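Side-chain contacts in glucuronoarabinoxylan endo-1,4-beta-xylanase (Clostridium papyrosolvens, PDB 4FMV), which probably cleaves beta-1,4-linked xylan chains internally as a family 30, subfamily 8 endoxylanase, this chain being its catalytic part, a (beta/alpha)8 barrel with an attached beta domain: residues A[35-38]-A[39-43]; A[177-180]-A[181-184]. All coordinates share one frame; numbering follows the deposited sequence.

From the N terminus, the chain leaves strand 11-22 and runs through helix 31-40; contact 1 (35-38 with 39-43) closes the turn that ends this helix and directs the backbone into strand 45-49. Contact 2 (177-180 with 181-184) follows much later, where strand 172-178 gives way to helix 183-190. The two lie in series, neither nesting nor crossing, on opposite sides of the chain's centre, with their own centres about 29 Å apart and their nearest atoms about 14 Å apart. In the (beta/alpha)8 barrel they serve opposite steps along the chain: contact 1 is a helix-to-strand return, and contact 2 a strand-to-helix exit at the C-terminal ends of the barrel strands.

Contact 1: A[35-38]-A[39-43]; sequences NSLY and GDLGY
Tyr-43 folds back against Tyr-38 and Leu-37 where the helix ends, and this is the tight part of the contact. Its CB lies over one face of the Tyr-38 ring, 3.6 Å from the ring centroid, in a CH-pi contact. Beyond it the Tyr-43 ring turns an edge to the same phenol, a T-shaped pair with centroids 5.5 Å apart and planes at 73°. Tyr-43 CG stands anti to the carbonyl carbon (chi1 -70°), which turns the ring across Leu-37, whose CB covers part of one face; Leu-37 CD2 meets Leu-41 CD1 at 4.0 Å. The backbone supports this fold-back: the helix widens into a pi-type turn, in which Asp-40 N bonds Asn-35 O at 2.9 Å and Leu-41 N bonds Ser-36 O at 3.0 Å. Past the helix end Gly-42 is the first residue to leave helical angles (phi 63°), and Tyr-43 N returns to Leu-37 O at 3.0 Å.

The Asp-40 side is looser and wet. Its carboxylate is linked to the preceding turn through water: one water donates to Asp-40 OD1 at 2.7 Å and weakly to Asn-35 O, while a second lies 2.8 Å from Ser-36 OG and bonds Asp-40 OD2 weakly. Ser-36 OG also bonds Tyr-32 O, one turn back.

Within the barrel, Tyr-38 OH bonds Ile-45 O at the start of strand 45-49, and Lys-292 NZ binds the carbonyls of Gly-39 and Asp-40. Leu-41 and Tyr-43 pack on helix 282-291, where Tyr-43 OH bonds Ala-284 O, so the turn from helix 31-40 into strand 45-49 is seated there.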
ATOM      1  N   ASN A  35      12.907   5.543 -11.819  1.00 10.89           N
ATOM      2  CA  ASN A  35      14.218   4.997 -11.418  1.00 14.02           C
ATOM      3  C   ASN A  35      14.575   5.385  -9.998  1.00 12.57           C
ATOM      4  O   ASN A  35      15.157   4.590  -9.254  1.00 13.04           O
ATOM      5  CB  ASN A  35      15.343   5.424 -12.384  1.00 15.48           C
ATOM      6  CG  ASN A  35      15.215   4.780 -13.756  1.00 16.63           C
ATOM      7  OD1 ASN A  35      14.483   3.801 -13.931  1.00 18.16           O
ATOM      8  ND2 ASN A  35      15.933   5.335 -14.747  1.00 16.18           N
ATOM      9  N   SER A  36      14.213   6.605  -9.608  1.00 11.55           N
ATOM     10  CA  SER A  36      14.462   7.052  -8.239  1.00 10.28           C
ATOM     11  C   SER A  36      13.600   6.267  -7.253  1.00 10.77           C
ATOM     12  O   SER A  36      14.090   5.790  -6.227  1.00 12.71           O
ATOM     13  CB  SER A  36      14.191   8.554  -8.091  1.00  9.83           C
ATOM     14  OG  SER A  36      15.126   9.335  -8.829  1.00 10.92           O
ATOM     15  N   LEU A  37      12.308   6.159  -7.559  1.00  9.09           N
ATOM     16  CA  LEU A  37      11.359   5.529  -6.641  1.00 10.75           C
ATOM     17  C   LEU A  37      11.406   4.005  -6.677  1.00  9.93           C
ATOM     18  O   LEU A  37      11.411   3.343  -5.625  1.00  8.57           O
ATOM     19  CB  LEU A  37       9.936   6.007  -6.953  1.00  8.22           C
ATOM     20  CG  LEU A  37       9.711   7.501  -6.683  1.00 11.28           C
ATOM     21  CD1 LEU A  37       8.261   7.829  -6.812  1.00 14.96           C
ATOM     22  CD2 LEU A  37      10.212   7.868  -5.270  1.00 12.06           C
ATOM     23  N   TYR A  38      11.362   3.452  -7.888  1.00  7.25           N
ATOM     24  CA  TYR A  38      11.353   2.008  -8.057  1.00  8.02           C
ATOM     25  C   TYR A  38      12.718   1.336  -8.037  1.00 13.31           C
ATOM     26  O   TYR A  38      12.812   0.186  -7.602  1.00 11.81           O
ATOM     27  CB  TYR A  38      10.424   1.574  -9.213  1.00  6.69           C
ATOM     28  CG  TYR A  38       8.995   1.816  -8.771  1.00 10.72           C
ATOM     29  CD1 TYR A  38       8.468   3.116  -8.730  1.00 10.36           C
ATOM     30  CD2 TYR A  38       8.213   0.778  -8.280  1.00 10.94           C
ATOM     31  CE1 TYR A  38       7.179   3.363  -8.271  1.00  9.56           C
ATOM     32  CE2 TYR A  38       6.916   1.018  -7.812  1.00 10.31           C
ATOM     33  CZ  TYR A  38       6.412   2.307  -7.811  1.00 10.27           C
ATOM     34  OH  TYR A  38       5.136   2.542  -7.338  1.00  8.96           O
ATOM     35  N   GLY A  39      13.739   1.973  -8.621  1.00 14.25           N
ATOM     36  CA  GLY A  39      15.116   1.537  -8.393  1.00 13.72           C
ATOM     37  C   GLY A  39      15.854   1.884  -7.107  1.00 12.21           C
ATOM     38  O   GLY A  39      16.086   1.005  -6.273  1.00 12.20           O
ATOM     39  N   ASP A  40      16.063   3.184  -6.868  1.00 10.91           N
ATOM     40  CA  ASP A  40      16.880   3.667  -5.750  1.00 10.43           C
ATOM     41  C   ASP A  40      16.202   3.335  -4.432  1.00 10.06           C
ATOM     42  O   ASP A  40      16.846   2.802  -3.547  1.00 12.25           O
ATOM     43  CB  ASP A  40      17.108   5.201  -5.793  1.00 14.66           C
ATOM     44  CG  ASP A  40      18.031   5.642  -6.940  1.00 16.10           C
ATOM     45  OD1 ASP A  40      18.703   4.783  -7.537  1.00 18.32           O
ATOM     46  OD2 ASP A  40      18.082   6.850  -7.242  1.00 15.37           O
ATOM     47  N   LEU A  41      14.922   3.689  -4.301  1.00  6.91           N
ATOM     48  CA  LEU A  41      14.178   3.410  -3.070  1.00 11.15           C
ATOM     49  C   LEU A  41      13.476   2.052  -3.051  1.00 11.20           C
ATOM     50  O   LEU A  41      12.805   1.710  -2.071  1.00 11.56           O
ATOM     51  CB  LEU A  41      13.160   4.509  -2.773  1.00 10.12           C
ATOM     52  CG  LEU A  41      13.730   5.925  -2.744  1.00 14.31           C
ATOM     53  CD1 LEU A  41      12.680   6.947  -2.318  1.00 16.24           C
ATOM     54  CD2 LEU A  41      14.961   6.023  -1.863  1.00 13.15           C
ATOM     55  N   GLY A  42      13.596   1.301  -4.140  1.00  8.48           N
ATOM     56  CA  GLY A  42      13.112  -0.072  -4.178  1.00 10.80           C
ATOM     57  C   GLY A  42      11.611  -0.287  -4.002  1.00  9.55           C
ATOM     58  O   GLY A  42      11.202  -1.355  -3.529  1.00  9.67           O
ATOM     59  N   TYR A  43      10.780   0.687  -4.381  1.00 11.92           N
ATOM     60  CA  TYR A  43       9.325   0.482  -4.298  1.00 11.89           C
ATOM     61  C   TYR A  43       8.936  -0.767  -5.096  1.00 14.02           C
ATOM     62  O   TYR A  43       9.378  -0.968  -6.242  1.00 10.35           O
ATOM     63  CB  TYR A  43       8.527   1.659  -4.831  1.00  9.71           C
ATOM     64  CG  TYR A  43       8.569   2.910  -4.010  1.00  7.92           C
ATOM     65  CD1 TYR A  43       9.464   3.059  -2.965  1.00  9.23           C
ATOM     66  CD2 TYR A  43       7.683   3.949  -4.273  1.00  6.07           C
ATOM     67  CE1 TYR A  43       9.506   4.248  -2.225  1.00  9.31           C
ATOM     68  CE2 TYR A  43       7.729   5.121  -3.553  1.00  6.54           C
ATOM     69  CZ  TYR A  43       8.625   5.265  -2.527  1.00  7.86           C
ATOM     70  OH  TYR A  43       8.649   6.457  -1.812  1.00 12.01           O
TER
HETATM   71  O   HOH W   1      18.392   5.633 -10.035  1.00 23.14           O
HETATM   72  O   HOH W   2      17.138   8.087 -10.373  1.00 16.02           O

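Contact 2: A[177-180]-A[181-184]; sequences ESFQ and FLKN
Ser-178 and Leu-182 meet around a type I beta turn, Ser-178 to Phe-181, through which strand 172-178 of the (beta/alpha)8 barrel leads toward helix 183-190. The turn's own bond, Phe-181 N to Ser-178 O, is weak at 3.4 Å. The Ser-178 side chain adds a second tie: with OG anti to its backbone N (chi1 168°), OG accepts the N-H of Leu-182, 3.0 Å from its N. Asp-145 OD2 also bonds this OG, while OD1 of the same aspartate accepts the N-H of Phe-179, so one carboxylate steadies the start of the turn.

Leu-182 lies back over the turn. Its CB comes 3.5 Å from Ser-178 OG, and CG sits 3.6 Å from Gln-180 CG. There the branches part: CD1 reaches Phe-179 CE1 at 3.6 Å, whereas CD2 rests 3.5 Å from Gln-180 CG and also touches Gln-180 OE1. The far end of that amide is held by NE2 bonding Tyr-207 O, and the Phe-179 ring stacks with Tyr-146.

Past the turn, Lys-183 curls over Phe-181, placing CE 3.6 Å above the centre of its ring. NZ bonds Asn-213 O and, at 2.8 Å, Phe-181 O, nearly in line with that carbonyl.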
ATOM      1  N   GLU A 177     -11.848  -0.922  -0.829  1.00  9.84           N
ATOM      2  CA  GLU A 177     -11.143   0.362  -0.764  1.00 10.64           C
ATOM      3  C   GLU A 177     -11.973   1.476  -0.113  1.00 11.64           C
ATOM      4  O   GLU A 177     -12.106   2.569  -0.662  1.00 10.28           O
ATOM      5  CB  GLU A 177     -10.648   0.811  -2.141  1.00  6.19           C
ATOM      6  CG  GLU A 177      -9.567  -0.107  -2.776  1.00  6.97           C
ATOM      7  CD  GLU A 177      -8.739   0.650  -3.790  1.00  8.24           C
ATOM      8  OE1 GLU A 177      -7.845   1.388  -3.339  1.00  8.13           O
ATOM      9  OE2 GLU A 177      -9.001   0.540  -5.022  1.00 11.29           O
ATOM     10  N   SER A 178     -12.533   1.183   1.053  1.00 10.29           N
ATOM     11  CA  SER A 178     -13.217   2.193   1.850  1.00  8.78           C
ATOM     12  C   SER A 178     -12.253   3.315   2.210  1.00  9.57           C
ATOM     13  O   SER A 178     -11.077   3.065   2.509  1.00  8.88           O
ATOM     14  CB  SER A 178     -13.777   1.562   3.127  1.00  8.52           C
ATOM     15  OG  SER A 178     -14.189   2.572   4.024  1.00 10.67           O
ATOM     16  N   PHE A 179     -12.746   4.556   2.192  1.00  7.87           N
ATOM     17  CA  PHE A 179     -11.876   5.711   2.391  1.00  7.01           C
ATOM     18  C   PHE A 179     -11.202   5.703   3.757  1.00 11.19           C
ATOM     19  O   PHE A 179     -10.108   6.227   3.905  1.00  9.77           O
ATOM     20  CB  PHE A 179     -12.653   7.021   2.177  1.00  8.34           C
ATOM     21  CG  PHE A 179     -13.568   7.401   3.327  1.00  9.79           C
ATOM     22  CD1 PHE A 179     -14.773   6.739   3.528  1.00 11.28           C
ATOM     23  CD2 PHE A 179     -13.241   8.450   4.169  1.00 11.20           C
ATOM     24  CE1 PHE A 179     -15.633   7.092   4.581  1.00 13.38           C
ATOM     25  CE2 PHE A 179     -14.087   8.824   5.229  1.00 10.24           C
ATOM     26  CZ  PHE A 179     -15.294   8.142   5.432  1.00 13.40           C
ATOM     27  N   GLN A 180     -11.955   5.298   4.781  1.00 12.25           N
ATOM     28  CA  GLN A 180     -11.462   5.004   6.129  1.00  9.85           C
ATOM     29  C   GLN A 180     -11.283   3.586   6.701  1.00  9.24           C
ATOM     30  O   GLN A 180     -11.330   3.437   7.930  1.00  8.59           O
ATOM     31  CB  GLN A 180     -11.774   6.086   7.184  1.00 16.40           C
ATOM     32  CG  GLN A 180     -13.172   6.305   7.541  1.00 21.60           C
ATOM     33  CD  GLN A 180     -13.313   7.336   8.670  1.00 19.51           C
ATOM     34  OE1 GLN A 180     -13.900   7.049   9.705  1.00 20.34           O
ATOM     35  NE2 GLN A 180     -12.786   8.541   8.454  1.00 14.27           N
ATOM     36  N   PHE A 181     -11.366   2.563   5.859  1.00  6.80           N
ATOM     37  CA  PHE A 181     -11.317   1.175   6.323  1.00 10.70           C
ATOM     38  C   PHE A 181     -12.578   0.909   7.156  1.00 11.75           C
ATOM     39  O   PHE A 181     -12.540   0.210   8.164  1.00 12.92           O
ATOM     40  CB  PHE A 181     -10.050   0.942   7.169  1.00 10.89           C
ATOM     41  CG  PHE A 181      -9.663  -0.521   7.332  1.00  9.43           C
ATOM     42  CD1 PHE A 181     -10.235  -1.499   6.545  1.00  7.37           C
ATOM     43  CD2 PHE A 181      -8.735  -0.903   8.295  1.00  8.40           C
ATOM     44  CE1 PHE A 181      -9.871  -2.826   6.682  1.00  8.66           C
ATOM     45  CE2 PHE A 181      -8.363  -2.231   8.434  1.00  8.14           C
ATOM     46  CZ  PHE A 181      -8.935  -3.192   7.629  1.00  9.64           C
ATOM     47  N   LEU A 182     -13.695   1.483   6.740  1.00 10.06           N
ATOM     48  CA  LEU A 182     -14.940   1.252   7.461  1.00 12.31           C
ATOM     49  C   LEU A 182     -15.374  -0.191   7.217  1.00 12.32           C
ATOM     50  O   LEU A 182     -15.565  -0.625   6.058  1.00  8.50           O
ATOM     51  CB  LEU A 182     -16.021   2.249   7.015  1.00 12.50           C
ATOM     52  CG  LEU A 182     -15.722   3.724   7.311  1.00 15.57           C
ATOM     53  CD1 LEU A 182     -16.884   4.662   6.870  1.00 18.16           C
ATOM     54  CD2 LEU A 182     -15.394   3.932   8.780  1.00 14.28           C
ATOM     55  N   LYS A 183     -15.532  -0.931   8.316  1.00 11.36           N
ATOM     56  CA  LYS A 183     -15.753  -2.361   8.239  1.00 11.36           C
ATOM     57  C   LYS A 183     -17.116  -2.682   7.666  1.00  8.44           C
ATOM     58  O   LYS A 183     -17.332  -3.790   7.214  1.00  9.30           O
ATOM     59  CB  LYS A 183     -15.585  -3.038   9.616  1.00 10.74           C
ATOM     60  CG  LYS A 183     -14.253  -2.689  10.312  1.00 13.68           C
ATOM     61  CD  LYS A 183     -13.034  -2.807   9.377  1.00 11.17           C
ATOM     62  CE  LYS A 183     -11.703  -2.505  10.121  1.00  5.03           C
ATOM     63  NZ  LYS A 183     -11.573  -1.051  10.516  1.00  5.72           N
ATOM     64  N   ASN A 184     -18.045  -1.733   7.689  1.00  8.56           N
ATOM     65  CA  ASN A 184     -19.369  -2.042   7.166  1.00 10.18           C
ATOM     66  C   ASN A 184     -19.308  -2.246   5.647  1.00 10.08           C
ATOM     67  O   ASN A 184     -20.155  -2.915   5.051  1.00  9.11           O
ATOM     68  CB  ASN A 184     -20.422  -0.996   7.593  1.00 10.01           C
ATOM     69  CG  ASN A 184     -20.202   0.373   6.954  1.00 14.30           C
ATOM     70  OD1 ASN A 184     -19.114   0.692   6.461  1.00 15.38           O
ATOM     71  ND2 ASN A 184     -21.235   1.200   6.986  1.00 12.45           N
TER